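Local coordinates for DNA polymerase III, gamma subunit-related protein (Thermotoga maritima, PDB 2GNO), which probably binds DNA and resembles the clamp-loader subunits of bacterial DNA polymerase III, with an AAA+ type fold, at residues 32-42 with 81-90; 206-214 with 244-255. All blocks are in the same frame, centred on the assembly; numbering follows the deposited sequence. Where two conformers were deposited one is given.

How the contacts relate
From the N terminus, the chain runs through helix 5-14 and strand 19-24 into helix 30-43, which carries the first half of contact 1. Contact 1 closes when strand 84-88 enters the five-stranded parallel sheet beneath that helix, after an excursion through strand 52-55 and helix 64-74. The remaining strands and the helices of the lid region follow before helix 203-219 opens contact 2, which helix 239-254 closes across a mostly helical connection. The two loops therefore lie in series. Contact 1 ties a helix to the sheet of the P-loop-like domain, contact 2 joins two helices of the all-helical C-terminal part, and their centres, about 31 Å apart, fall on opposite sides of the chain's centre.

Contact 1 (32-42 with 81-90)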
loop_
_atom_site.group_PDB
_atom_site.type_symbol
_atom_site.label_atom_id
_atom_site.label_comp_id
_atom_site.label_asym_id
_atom_site.label_seq_id
_atom_site.Cartn_x
_atom_site.Cartn_y
_atom_site.Cartn_z
ATOM N N ARG A 32 -3.024 7.580 1.559
ATOM C CA ARG A 32 -2.290 7.959 0.347
ATOM C C ARG A 32 -3.199 8.520 -0.744
ATOM O O ARG A 32 -2.849 9.511 -1.377
ATOM C CB ARG A 32 -1.539 6.759 -0.227
ATOM C CG ARG A 32 -0.351 6.268 0.591
ATOM C CD ARG A 32 0.072 4.879 0.135
ATOM N NE ARG A 32 0.276 4.824 -1.317
ATOM C CZ ARG A 32 1.411 5.093 -1.972
ATOM N NH1 ARG A 32 2.534 5.384 -1.339
ATOM N NH2 ARG A 32 1.423 5.022 -3.303
ATOM N N GLU A 33 -4.344 7.873 -0.967
ATOM C CA GLU A 33 -5.325 8.309 -1.993
ATOM C C GLU A 33 -6.061 9.585 -1.638
ATOM O O GLU A 33 -6.370 10.389 -2.520
ATOM C CB GLU A 33 -6.302 7.196 -2.314
ATOM C CG GLU A 33 -5.628 6.000 -2.964
ATOM C CD GLU A 33 -4.971 6.337 -4.273
ATOM O OE1 GLU A 33 -5.577 7.038 -5.104
ATOM O OE2 GLU A 33 -3.840 5.888 -4.479
ATOM N N VAL A 34 -6.358 9.772 -0.361
ATOM C CA VAL A 34 -6.954 11.024 0.091
ATOM C C VAL A 34 -5.941 12.175 -0.174
ATOM O O VAL A 34 -6.335 13.252 -0.664
ATOM C CB VAL A 34 -7.341 10.966 1.587
ATOM C CG1 VAL A 34 -7.715 12.364 2.110
ATOM C CG2 VAL A 34 -8.508 9.982 1.786
ATOM N N SER A 35 -4.675 11.926 0.153
ATOM C CA SER A 35 -3.578 12.878 -0.047
ATOM C C SER A 35 -3.429 13.276 -1.509
ATOM O O SER A 35 -3.310 14.462 -1.813
ATOM C CB SER A 35 -2.236 12.315 0.465
ATOM O OG SER A 35 -2.324 11.947 1.835
ATOM N N LEU A 36 -3.425 12.281 -2.393
ATOM C CA LEU A 36 -3.311 12.489 -3.839
ATOM C C LEU A 36 -4.452 13.235 -4.507
ATOM O O LEU A 36 -4.242 13.996 -5.442
ATOM C CB LEU A 36 -3.110 11.144 -4.549
ATOM C CG LEU A 36 -1.731 10.537 -4.372
ATOM C CD1 LEU A 36 -1.721 9.082 -4.794
ATOM C CD2 LEU A 36 -0.686 11.323 -5.130
ATOM N N GLU A 37 -5.662 12.994 -4.051
ATOM C CA GLU A 37 -6.841 13.663 -4.582
ATOM C C GLU A 37 -7.092 15.020 -3.921
ATOM O O GLU A 37 -7.857 15.801 -4.423
ATOM C CB GLU A 37 -8.070 12.752 -4.366
ATOM C CG GLU A 37 -8.042 11.479 -5.191
ATOM C CD GLU A 37 -8.121 11.733 -6.694
ATOM O OE1 GLU A 37 -8.674 12.779 -7.090
ATOM O OE2 GLU A 37 -7.639 10.890 -7.478
ATOM N N LEU A 38 -6.406 15.331 -2.834
ATOM C CA LEU A 38 -6.659 16.577 -2.119
ATOM C C LEU A 38 -6.437 17.866 -2.889
ATOM O O LEU A 38 -7.296 18.724 -2.862
ATOM C CB LEU A 38 -5.901 16.610 -0.778
ATOM C CG LEU A 38 -6.155 17.779 0.174
ATOM C CD1 LEU A 38 -7.624 17.858 0.486
ATOM C CD2 LEU A 38 -5.395 17.573 1.460
ATOM N N PRO A 39 -5.302 18.020 -3.563
ATOM C CA PRO A 39 -5.053 19.260 -4.274
ATOM C C PRO A 39 -6.096 19.617 -5.324
ATOM O O PRO A 39 -6.523 20.781 -5.393
ATOM C CB PRO A 39 -3.674 19.021 -4.899
ATOM C CG PRO A 39 -3.088 17.960 -4.062
ATOM C CD PRO A 39 -4.164 17.095 -3.690
ATOM N N GLU A 40 -6.489 18.646 -6.136
ATOM C CA GLU A 40 -7.526 18.867 -7.134
ATOM C C GLU A 40 -8.870 19.142 -6.484
ATOM O O GLU A 40 -9.638 19.943 -6.999
ATOM C CB GLU A 40 -7.619 17.727 -8.126
ATOM C CG GLU A 40 -8.751 17.894 -9.112
ATOM C CD GLU A 40 -8.667 16.973 -10.292
ATOM O OE1 GLU A 40 -7.677 16.244 -10.468
ATOM O OE2 GLU A 40 -9.615 17.002 -11.052
ATOM N N TYR A 41 -9.161 18.489 -5.366
ATOM C CA TYR A 41 -10.405 18.746 -4.661
ATOM C C TYR A 41 -10.460 20.193 -4.143
ATOM O O TYR A 41 -11.496 20.831 -4.218
ATOM C CB TYR A 41 -10.628 17.771 -3.527
ATOM C CG TYR A 41 -12.020 17.912 -2.956
ATOM C CD1 TYR A 41 -13.087 17.243 -3.522
ATOM C CD2 TYR A 41 -12.274 18.777 -1.889
ATOM C CE1 TYR A 41 -14.384 17.418 -3.030
ATOM C CE2 TYR A 41 -13.547 18.933 -1.386
ATOM C CZ TYR A 41 -14.597 18.258 -1.957
ATOM O OH TYR A 41 -15.877 18.423 -1.459
ATOM N N VAL A 42 -9.348 20.713 -3.631
ATOM C CA VAL A 42 -9.321 22.090 -3.146
ATOM C C VAL A 42 -9.337 23.102 -4.290
ATOM O O VAL A 42 -10.041 24.095 -4.222
ATOM C CB VAL A 42 -8.058 22.367 -2.286
ATOM C CG1 VAL A 42 -7.924 23.861 -1.884
ATOM C CG2 VAL A 42 -8.046 21.507 -1.045
ATOM N N TYR A 81 -2.304 26.826 -9.808
ATOM C CA TYR A 81 -2.995 26.760 -8.545
ATOM C C TYR A 81 -2.805 27.986 -7.649
ATOM O O TYR A 81 -1.868 28.751 -7.820
ATOM C CB TYR A 81 -2.572 25.517 -7.734
ATOM C CG TYR A 81 -3.023 24.118 -8.139
ATOM C CD1 TYR A 81 -4.134 23.897 -8.944
ATOM C CD2 TYR A 81 -2.514 23.010 -7.443
ATOM C CE1 TYR A 81 -4.585 22.609 -9.198
ATOM C CE2 TYR A 81 -2.989 21.727 -7.674
ATOM C CZ TYR A 81 -4.021 21.538 -8.558
ATOM O OH TYR A 81 -4.497 20.275 -8.788
ATOM N N THR A 82 -3.722 28.160 -6.699
ATOM C CA THR A 82 -3.650 29.237 -5.699
ATOM C C THR A 82 -2.535 28.829 -4.721
ATOM O O THR A 82 -1.705 29.655 -4.336
ATOM C CB THR A 82 -5.000 29.411 -4.955
ATOM O OG1 THR A 82 -6.004 29.802 -5.894
ATOM C CG2 THR A 82 -4.923 30.471 -3.876
ATOM N N ARG A 83 -2.523 27.541 -4.346
ATOM C CA ARG A 83 -1.523 26.969 -3.460
ATOM C C ARG A 83 -0.651 25.888 -4.124
ATOM O O ARG A 83 -1.037 25.272 -5.116
ATOM C CB ARG A 83 -2.206 26.386 -2.219
ATOM C CG ARG A 83 -2.847 27.458 -1.353
ATOM C CD ARG A 83 -3.594 26.921 -0.144
ATOM N NE ARG A 83 -4.051 28.023 0.705
ATOM C CZ ARG A 83 -5.148 28.763 0.499
ATOM N NH1 ARG A 83 -5.965 28.554 -0.532
ATOM N NH2 ARG A 83 -5.426 29.752 1.352
ATOM N N LYS A 84 0.543 25.692 -3.570
ATOM C CA LYS A 84 1.500 24.665 -4.004
ATOM C C LYS A 84 1.371 23.527 -2.972
ATOM O O LYS A 84 1.267 23.787 -1.776
ATOM C CB LYS A 84 2.904 25.243 -4.061
ATOM C CG LYS A 84 3.966 24.227 -4.258
ATOM C CD LYS A 84 5.309 24.833 -4.630
ATOM C CE LYS A 84 5.369 25.235 -6.068
ATOM N NZ LYS A 84 6.756 25.552 -6.494
ATOM N N TYR A 85 1.416 22.284 -3.433
ATOM C CA TYR A 85 1.226 21.124 -2.570
ATOM C C TYR A 85 2.386 20.147 -2.588
ATOM O O TYR A 85 2.960 19.921 -3.626
ATOM C CB TYR A 85 -0.020 20.360 -3.018
ATOM C CG TYR A 85 -1.290 21.171 -2.932
ATOM C CD1 TYR A 85 -1.609 22.105 -3.919
ATOM C CD2 TYR A 85 -2.201 20.968 -1.906
ATOM C CE1 TYR A 85 -2.749 22.863 -3.843
ATOM C CE2 TYR A 85 -3.354 21.741 -1.808
ATOM C CZ TYR A 85 -3.614 22.691 -2.790
ATOM O OH TYR A 85 -4.750 23.447 -2.785
ATOM N N VAL A 86 2.740 19.603 -1.427
ATOM C CA VAL A 86 3.775 18.586 -1.333
ATOM C C VAL A 86 3.139 17.386 -0.646
ATOM O O VAL A 86 2.601 17.531 0.436
ATOM C CB VAL A 86 5.019 19.034 -0.524
ATOM C CG1 VAL A 86 5.987 17.866 -0.333
ATOM C CG2 VAL A 86 5.709 20.179 -1.203
ATOM N N ILE A 87 3.215 16.207 -1.275
ATOM C CA ILE A 87 2.667 14.981 -0.723
ATOM C C ILE A 87 3.819 14.064 -0.322
ATOM O O ILE A 87 4.680 13.771 -1.143
ATOM C CB ILE A 87 1.748 14.298 -1.719
ATOM C CG1 ILE A 87 0.597 15.249 -2.097
ATOM C CG2 ILE A 87 1.192 13.016 -1.128
ATOM C CD1 ILE A 87 -0.071 14.890 -3.363
ATOM N N VAL A 88 3.861 13.659 0.944
ATOM C CA VAL A 88 4.930 12.760 1.432
ATOM C C VAL A 88 4.206 11.519 1.924
ATOM O O VAL A 88 3.559 11.559 2.962
ATOM C CB VAL A 88 5.725 13.368 2.573
ATOM C CG1 VAL A 88 6.886 12.424 2.991
ATOM C CG2 VAL A 88 6.240 14.754 2.176
ATOM N N HIS A 89 4.321 10.424 1.180
ATOM C CA HIS A 89 3.626 9.185 1.549
ATOM C C HIS A 89 4.359 8.388 2.604
ATOM O O HIS A 89 5.580 8.266 2.523
ATOM C CB HIS A 89 3.447 8.285 0.337
ATOM C CG HIS A 89 2.560 8.859 -0.733
ATOM N ND1 HIS A 89 1.252 9.207 -0.494
ATOM C CD2 HIS A 89 2.739 8.995 -2.064
ATOM C CE1 HIS A 89 0.694 9.625 -1.611
ATOM N NE2 HIS A 89 1.570 9.489 -2.586
ATOM N N ASP A 90 3.642 7.848 3.588
ATOM C CA ASP A 90 4.269 7.030 4.647
ATOM C C ASP A 90 5.479 7.737 5.278
ATOM O O ASP A 90 6.585 7.188 5.346
ATOM C CB ASP A 90 4.581 5.646 4.064
ATOM C CG ASP A 90 3.312 4.851 3.756
ATOM O OD1 ASP A 90 2.408 4.804 4.620
ATOM O OD2 ASP A 90 3.233 4.219 2.688
#
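Helix 32-42 runs nearly antiparallel to strand 84-88, at 174°, with the short axes 9.0 Å apart at closest approach. Tyr-85, Ile-87 and His-89 alternate along the strand and its continuation to face the helix. Pro-39 lies flat on Tyr-85 in a CH-pi contact, its CB 3.7 Å from the ring centroid and only 11° off the normal. The same CB meets CE2 of Tyr-81, whose hydroxyl bonds to the carbonyl of Phe-45. At the far end of the Tyr-85 ring, CG1 of Val-42 packs against OH at 3.3 Å; the hydroxyl's hydrogen bond goes to Glu-43. This is one helical layer of an alpha/beta P-loop-like fold against its parallel sheet, in which strand 84-88 lies between strands 52-55 and 113-119; Val-86 and Val-88 turn the other way, to helix 64-74. Further along, CD1 of Ile-87 touches both Ser-35 O and CD2 of Leu-36, the latter 4.0 Å away. His-89 is held on three sides: Ile-87 CG2 lies over one face and the Arg-32 guanidinium over the opposite one, both offset toward the rim, the two planes 34° apart, and Leu-36 CG meets the edge 3.8 Å from CE1. Bent at chi3, Arg-32 folds back over this ring, bringing NH1 to 3.5 Å from His-89 CB. That guanidinium is salt-bridged to Asp-56, while NE2 of the imidazole bonds to Glu-54.

Contact 2 (206-214 with 244-255); sequences GYLACRELL and LIQRLTRIILHE
Cys-210 and Ile-251 interlock as knobs into holes where helices 206-214 and 244-254 cross at -74°. CB of Cys-210 presses on CD1 of Ile-251 at 3.4 Å, tighter than usual, while its SG lies over one face of the Arg-247 guanidinium, 3.8 Å from NE. A bend at chi3 (68°) carries that arginine's NH2 alongside the Gly-206 backbone; its NH1 bonds to Ser-201 O. Leu-214 CD1 abuts Ile-251 CG2, also at 3.4 Å; the Leu-214 and Leu-248 side chains slide past each other in opposite directions, CG of the first 3.7 Å from CD2 of the second, and Leu-214 CD2 reaches Ile-252 CD1. An alanine at Leu-214 is likely to open a gap beside these three side chains, letting Ile-251 and Leu-248 shift. Tyr-207, its CG anti to the backbone N (chi1 171°), swings its ring edge past Ile-251 CD1 so that OH reaches Glu-255 OE2; at 2.4 Å this hydrogen bond is implausibly short, its length doubtful. The hydroxyl also bonds to Leu-161 N. Glu-255 OE1 meets the Arg-211 guanidinium edge in a long salt bridge, 3.9 Å from NE. The apolar centre passes into a polar border, its carboxylate near a phenol and, more loosely, an arginine.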
loop_
_atom_site.group_PDB
_atom_site.type_symbol
_atom_site.label_atom_id
_atom_site.label_comp_id
_atom_site.label_asym_id
_atom_site.label_seq_id
_atom_site.Cartn_x
_atom_site.Cartn_y
_atom_site.Cartn_z
ATOM N N GLY A 206 -1.437 -7.576 -9.251
ATOM C CA GLY A 206 -0.469 -8.279 -8.431
ATOM C C GLY A 206 -1.112 -9.205 -7.395
ATOM O O GLY A 206 -0.626 -10.313 -7.163
ATOM N N TYR A 207 -2.186 -8.729 -6.773
ATOM C CA TYR A 207 -2.939 -9.485 -5.769
ATOM C C TYR A 207 -3.565 -10.744 -6.369
ATOM O O TYR A 207 -3.436 -11.828 -5.795
ATOM C CB TYR A 207 -3.982 -8.566 -5.120
ATOM C CG TYR A 207 -4.979 -9.241 -4.224
ATOM C CD1 TYR A 207 -4.565 -10.104 -3.214
ATOM C CD2 TYR A 207 -6.337 -8.939 -4.313
ATOM C CE1 TYR A 207 -5.485 -10.721 -2.379
ATOM C CE2 TYR A 207 -7.259 -9.526 -3.472
ATOM C CZ TYR A 207 -6.834 -10.421 -2.508
ATOM O OH TYR A 207 -7.744 -10.972 -1.638
ATOM N N LEU A 208 -4.221 -10.576 -7.520
ATOM C CA LEU A 208 -4.831 -11.668 -8.252
ATOM C C LEU A 208 -3.784 -12.638 -8.757
ATOM O O LEU A 208 -4.014 -13.849 -8.734
ATOM C CB LEU A 208 -5.752 -11.152 -9.386
ATOM C CG LEU A 208 -6.952 -10.302 -8.915
ATOM C CD1 LEU A 208 -7.835 -9.839 -10.075
ATOM C CD2 LEU A 208 -7.799 -11.045 -7.900
ATOM N N ALA A 209 -2.625 -12.142 -9.182
ATOM C CA ALA A 209 -1.548 -13.040 -9.632
ATOM C C ALA A 209 -1.018 -13.834 -8.436
ATOM O O ALA A 209 -0.715 -15.022 -8.576
ATOM C CB ALA A 209 -0.439 -12.260 -10.294
ATOM N N CYS A 210 -0.875 -13.182 -7.280
ATOM C CA CYS A 210 -0.444 -13.886 -6.054
ATOM C C CYS A 210 -1.463 -14.963 -5.670
ATOM O O CYS A 210 -1.062 -16.063 -5.339
ATOM C CB CYS A 210 -0.148 -12.945 -4.904
ATOM S SG CYS A 210 1.438 -12.135 -5.156
ATOM N N ARG A 211 -2.751 -14.624 -5.694
ATOM C CA ARG A 211 -3.817 -15.585 -5.394
ATOM C C ARG A 211 -3.731 -16.791 -6.327
ATOM O O ARG A 211 -3.821 -17.936 -5.882
ATOM C CB ARG A 211 -5.210 -14.949 -5.492
ATOM C CG ARG A 211 -5.588 -14.084 -4.303
ATOM C CD ARG A 211 -7.017 -13.534 -4.367
ATOM N NE ARG A 211 -8.058 -14.570 -4.523
ATOM C CZ ARG A 211 -8.604 -14.991 -5.678
ATOM N NH1 ARG A 211 -8.240 -14.515 -6.869
ATOM N NH2 ARG A 211 -9.536 -15.924 -5.652
ATOM N N GLU A 212 -3.545 -16.521 -7.617
ATOM C CA GLU A 212 -3.414 -17.561 -8.620
ATOM C C GLU A 212 -2.182 -18.439 -8.425
ATOM O O GLU A 212 -2.269 -19.653 -8.596
ATOM C CB GLU A 212 -3.392 -16.934 -10.010
ATOM C CG GLU A 212 -3.209 -17.887 -11.179
ATOM C CD GLU A 212 -4.261 -18.949 -11.250
ATOM O OE1 GLU A 212 -5.434 -18.701 -10.893
ATOM O OE2 GLU A 212 -3.913 -20.038 -11.726
ATOM N N LEU A 213 -1.044 -17.844 -8.090
ATOM C CA LEU A 213 0.156 -18.636 -7.870
ATOM C C LEU A 213 -0.053 -19.564 -6.649
ATOM O O LEU A 213 0.394 -20.711 -6.669
ATOM C CB LEU A 213 1.378 -17.745 -7.650
ATOM C CG LEU A 213 2.712 -18.502 -7.521
ATOM C CD1 LEU A 213 3.043 -19.268 -8.790
ATOM C CD2 LEU A 213 3.853 -17.622 -7.112
ATOM N N LEU A 214 -0.707 -19.065 -5.598
ATOM C CA LEU A 214 -0.967 -19.882 -4.412
ATOM C C LEU A 214 -1.865 -21.050 -4.712
ATOM O O LEU A 214 -1.655 -22.142 -4.153
ATOM C CB LEU A 214 -1.579 -19.082 -3.283
ATOM C CG LEU A 214 -0.630 -18.105 -2.622
ATOM C CD1 LEU A 214 -1.386 -17.163 -1.711
ATOM C CD2 LEU A 214 0.479 -18.844 -1.860
ATOM N N LEU A 244 7.961 -11.413 -2.331
ATOM C CA LEU A 244 6.941 -12.427 -2.628
ATOM C C LEU A 244 6.575 -13.155 -1.335
ATOM O O LEU A 244 5.406 -13.385 -1.081
ATOM C CB LEU A 244 7.428 -13.393 -3.705
ATOM C CG LEU A 244 6.469 -14.458 -4.257
ATOM C CD1 LEU A 244 5.178 -13.886 -4.828
ATOM C CD2 LEU A 244 7.174 -15.284 -5.300
ATOM N N ILE A 245 7.565 -13.502 -0.520
ATOM C CA ILE A 245 7.303 -14.169 0.776
ATOM C C ILE A 245 6.342 -13.350 1.619
ATOM O O ILE A 245 5.347 -13.874 2.102
ATOM C CB ILE A 245 8.604 -14.436 1.558
ATOM C CG1 ILE A 245 9.365 -15.577 0.886
ATOM C CG2 ILE A 245 8.312 -14.822 3.044
ATOM C CD1 ILE A 245 10.765 -15.764 1.398
ATOM N N GLN A 246 6.643 -12.068 1.764
ATOM C CA GLN A 246 5.794 -11.155 2.538
ATOM C C GLN A 246 4.369 -11.112 2.000
ATOM O O GLN A 246 3.422 -11.292 2.751
ATOM C CB GLN A 246 6.413 -9.742 2.589
ATOM C CG GLN A 246 7.731 -9.656 3.353
ATOM C CD GLN A 246 7.587 -10.031 4.819
ATOM O OE1 GLN A 246 6.491 -9.984 5.376
ATOM N NE2 GLN A 246 8.698 -10.390 5.455
ATOM N N ARG A 247 4.228 -10.935 0.698
ATOM C CA ARG A 247 2.904 -10.880 0.095
ATOM C C ARG A 247 2.132 -12.162 0.233
ATOM O O ARG A 247 0.957 -12.118 0.559
ATOM C CB ARG A 247 2.976 -10.550 -1.377
ATOM C CG ARG A 247 3.511 -9.220 -1.602
ATOM C CD ARG A 247 3.553 -8.882 -3.031
ATOM N NE ARG A 247 2.209 -8.736 -3.563
ATOM C CZ ARG A 247 1.927 -8.167 -4.726
ATOM N NH1 ARG A 247 2.876 -7.652 -5.498
ATOM N NH2 ARG A 247 0.669 -8.071 -5.091
ATOM N N LEU A 248 2.783 -13.299 -0.024
ATOM C CA LEU A 248 2.100 -14.580 0.087
ATOM C C LEU A 248 1.721 -14.879 1.542
ATOM O O LEU A 248 0.622 -15.369 1.792
ATOM C CB LEU A 248 2.937 -15.712 -0.519
ATOM C CG LEU A 248 3.225 -15.637 -2.025
ATOM C CD1 LEU A 248 3.947 -16.898 -2.455
ATOM C CD2 LEU A 248 1.959 -15.471 -2.848
ATOM N N THR A 249 2.621 -14.578 2.483
ATOM C CA THR A 249 2.365 -14.791 3.911
ATOM C C THR A 249 1.105 -14.056 4.323
ATOM O O THR A 249 0.263 -14.632 5.016
ATOM C CB THR A 249 3.574 -14.363 4.752
ATOM O OG1 THR A 249 4.674 -15.198 4.413
ATOM C CG2 THR A 249 3.298 -14.507 6.245
ATOM N N ARG A 250 0.957 -12.800 3.864
ATOM C CA ARG A 250 -0.252 -12.000 4.149
ATOM C C ARG A 250 -1.510 -12.638 3.567
ATOM O O ARG A 250 -2.517 -12.741 4.269
ATOM C CB ARG A 250 -0.098 -10.532 3.717
ATOM C CG ARG A 250 0.919 -9.808 4.559
ATOM C CD ARG A 250 1.086 -8.342 4.207
ATOM N NE ARG A 250 2.121 -7.722 5.033
ATOM C CZ ARG A 250 1.899 -7.158 6.219
ATOM N N ILE A 251 -1.443 -13.109 2.323
ATOM C CA ILE A 251 -2.595 -13.768 1.686
ATOM C C ILE A 251 -2.931 -15.085 2.395
ATOM O O ILE A 251 -4.089 -15.330 2.706
ATOM C CB ILE A 251 -2.377 -13.975 0.161
ATOM C CG1 ILE A 251 -2.328 -12.617 -0.536
ATOM C CG2 ILE A 251 -3.520 -14.827 -0.444
ATOM C CD1 ILE A 251 -1.895 -12.672 -1.970
ATOM N N ILE A 252 -1.924 -15.912 2.677
ATOM C CA ILE A 252 -2.134 -17.196 3.381
ATOM C C ILE A 252 -2.764 -16.945 4.757
ATOM O O ILE A 252 -3.690 -17.661 5.139
ATOM C CB ILE A 252 -0.789 -17.991 3.511
ATOM C CG1 ILE A 252 -0.278 -18.404 2.118
ATOM C CG2 ILE A 252 -0.963 -19.216 4.353
ATOM C CD1 ILE A 252 1.145 -18.839 2.081
ATOM N N LEU A 253 -2.268 -15.939 5.486
ATOM C CA LEU A 253 -2.829 -15.606 6.793
ATOM C C LEU A 253 -4.256 -15.148 6.722
ATOM O O LEU A 253 -5.113 -15.718 7.374
ATOM C CB LEU A 253 -2.066 -14.488 7.519
ATOM C CG LEU A 253 -0.803 -14.792 8.307
ATOM C CD1 LEU A 253 -0.241 -13.513 8.876
ATOM C CD2 LEU A 253 -1.134 -15.758 9.454
ATOM N N HIS A 254 -4.499 -14.118 5.916
ATOM C CA HIS A 254 -5.830 -13.525 5.808
ATOM C C HIS A 254 -6.849 -14.307 5.006
ATOM O O HIS A 254 -8.035 -14.057 5.180
ATOM C CB HIS A 254 -5.742 -12.080 5.288
ATOM C CG HIS A 254 -4.966 -11.171 6.186
ATOM N ND1 HIS A 254 -3.618 -10.930 6.018
ATOM C CD2 HIS A 254 -5.341 -10.462 7.278
ATOM C CE1 HIS A 254 -3.197 -10.107 6.963
ATOM N NE2 HIS A 254 -4.224 -9.806 7.738
ATOM N N GLU A 255 -6.421 -15.253 4.169
ATOM C CA GLU A 255 -7.365 -16.019 3.339
ATOM C C GLU A 255 -7.458 -17.521 3.677
ATOM O O GLU A 255 -7.532 -18.369 2.790
ATOM C CB GLU A 255 -7.064 -15.757 1.855
ATOM C CG GLU A 255 -6.992 -14.245 1.547
ATOM C CD GLU A 255 -6.950 -13.902 0.063
ATOM O OE1 GLU A 255 -6.961 -14.816 -0.777
ATOM O OE2 GLU A 255 -6.887 -12.709 -0.266
#